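Local coordinates for assemblin (Human herpesvirus 3, PDB 1VZV), which probably cleaves the viral scaffolding (assembly) protein inside the newly formed procapsid as a serine endopeptidase, letting the herpesvirus capsid mature, at residues P37-H42 and F127-L132. Sequence-based numbering, arbitrary orientation.
Sequences PINIDH and FTHVAL
V130 N donates a hydrogen bond to P37 O at 3.0 Å, opening a short run of parallel pairing. N39 carries it on through both its backbone groups: N39 N donates a hydrogen bond to V130 O, and N39 O accepts one from L132 N at 3.1 Å. A weak bond from D41 N to L132 O closes the run as the chain turns off the strand. Alternation along such a pair sorts the side chains, and here it separates an apolar face from the one bearing the catalytic histidines. On one face I38 lies alongside V130, CG1 against CB at 3.7 Å, while I38 CG2, anti to its own backbone N, reaches L132 CG. On the other are N39 and A131, beside which the catalytic H129 and H42 gather. The methyl of A131 sits almost centrally over one face of the H42 imidazole, a CH-pi contact with CB 3.4 Å from the ring centroid. The H129 ring meets that imidazole rim to rim, the planes nearly perpendicular at 83°. With chi1 at 74°, H129 CG lies between its backbone N and carbonyl carbon, which brings ND1 beside the N39 amide, whose plane is turned 51° from the ring. With S110, these histidines form the Ser-His-His triad of herpesvirus proteases. D41 OD1 is hydrogen-bonded to NE2 of H81 of the second subunit, tying this turn to the dimer partner. Strand 129-133 lies between strands 37-40 and 108-112, the latter bringing S110 beside H42; strand 47-56 flanks 37-40 on its other side, and helix 185-197 packs against I40 and D41.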
# COMPACT_ATOMS: atom_id res chain seq x y z
N PRO A 37 -12.35 4.28 21.57
CA PRO A 37 -12.24 3.24 20.55
C PRO A 37 -11.06 3.36 19.59
O PRO A 37 -10.52 4.44 19.34
CB PRO A 37 -13.57 3.35 19.83
CG PRO A 37 -13.75 4.83 19.76
CD PRO A 37 -13.31 5.31 21.14
N ILE A 38 -10.72 2.22 19.00
CA ILE A 38 -9.63 2.10 18.05
C ILE A 38 -10.18 1.72 16.68
O ILE A 38 -10.78 0.66 16.50
CB ILE A 38 -8.61 1.04 18.56
CG1 ILE A 38 -7.63 1.69 19.52
CG2 ILE A 38 -7.87 0.34 17.43
CD1 ILE A 38 -6.53 0.78 19.96
N ASN A 39 -10.06 2.61 15.72
CA ASN A 39 -10.53 2.28 14.39
C ASN A 39 -9.36 2.45 13.44
O ASN A 39 -8.29 2.90 13.85
CB ASN A 39 -11.77 3.10 13.99
CG ASN A 39 -11.48 4.58 13.79
OD1 ASN A 39 -10.38 4.96 13.40
ND2 ASN A 39 -12.50 5.41 14.02
N ILE A 40 -9.55 2.09 12.18
CA ILE A 40 -8.51 2.17 11.17
C ILE A 40 -8.78 3.34 10.22
O ILE A 40 -9.89 3.49 9.78
CB ILE A 40 -8.52 0.85 10.35
CG1 ILE A 40 -8.24 -0.36 11.24
CG2 ILE A 40 -7.58 0.95 9.15
CD1 ILE A 40 -8.44 -1.65 10.53
N ASP A 41 -7.78 4.16 9.93
CA ASP A 41 -7.92 5.29 9.00
C ASP A 41 -8.85 6.39 9.52
O ASP A 41 -9.23 7.30 8.77
CB ASP A 41 -8.43 4.76 7.62
CG ASP A 41 -8.50 5.85 6.49
OD1 ASP A 41 -7.48 6.56 6.31
OD2 ASP A 41 -9.54 5.96 5.76
N HIS A 42 -9.15 6.35 10.82
CA HIS A 42 -10.08 7.31 11.46
C HIS A 42 -11.53 7.05 11.03
O HIS A 42 -12.41 7.86 11.28
CB HIS A 42 -9.73 8.77 11.18
CG HIS A 42 -8.47 9.23 11.84
ND1 HIS A 42 -8.37 9.61 13.15
CD2 HIS A 42 -7.23 9.40 11.32
CE1 HIS A 42 -7.11 10.00 13.38
NE2 HIS A 42 -6.37 9.89 12.30
N PHE A 127 -11.01 11.93 24.62
CA PHE A 127 -10.07 12.15 23.51
C PHE A 127 -10.85 12.14 22.21
O PHE A 127 -10.87 13.14 21.50
CB PHE A 127 -8.98 11.10 23.52
CG PHE A 127 -7.82 11.47 24.41
CD1 PHE A 127 -7.29 12.76 24.39
CD2 PHE A 127 -7.24 10.52 25.25
CE1 PHE A 127 -6.19 13.10 25.20
CE2 PHE A 127 -6.15 10.85 26.06
CZ PHE A 127 -5.63 12.14 26.03
N THR A 128 -11.52 11.01 21.95
CA THR A 128 -12.37 10.72 20.78
C THR A 128 -12.02 9.31 20.29
O THR A 128 -12.67 8.34 20.70
CB THR A 128 -12.31 11.78 19.65
OG1 THR A 128 -13.04 12.95 20.07
CG2 THR A 128 -12.99 11.29 18.41
N HIS A 129 -10.96 9.18 19.49
CA HIS A 129 -10.57 7.86 19.02
C HIS A 129 -9.10 7.81 18.59
O HIS A 129 -8.51 8.85 18.27
CB HIS A 129 -11.48 7.38 17.90
CG HIS A 129 -11.23 8.08 16.61
ND1 HIS A 129 -10.67 7.48 15.50
CD2 HIS A 129 -11.39 9.38 16.27
CE1 HIS A 129 -10.50 8.40 14.57
NE2 HIS A 129 -10.93 9.57 14.99
N VAL A 130 -8.54 6.60 18.64
CA VAL A 130 -7.15 6.26 18.29
C VAL A 130 -7.18 5.59 16.91
O VAL A 130 -7.86 4.57 16.75
CB VAL A 130 -6.59 5.21 19.31
CG1 VAL A 130 -5.31 4.59 18.79
CG2 VAL A 130 -6.38 5.86 20.69
N ALA A 131 -6.45 6.11 15.93
CA ALA A 131 -6.44 5.53 14.59
C ALA A 131 -5.18 4.71 14.33
O ALA A 131 -4.12 5.00 14.87
CB ALA A 131 -6.55 6.61 13.59
N LEU A 132 -5.30 3.63 13.58
CA LEU A 132 -4.13 2.83 13.24
C LEU A 132 -3.79 3.30 11.82
O LEU A 132 -4.68 3.52 11.01
CB LEU A 132 -4.46 1.32 13.28
CG LEU A 132 -4.77 0.62 14.62
CD1 LEU A 132 -5.01 -0.84 14.34
CD2 LEU A 132 -3.66 0.79 15.64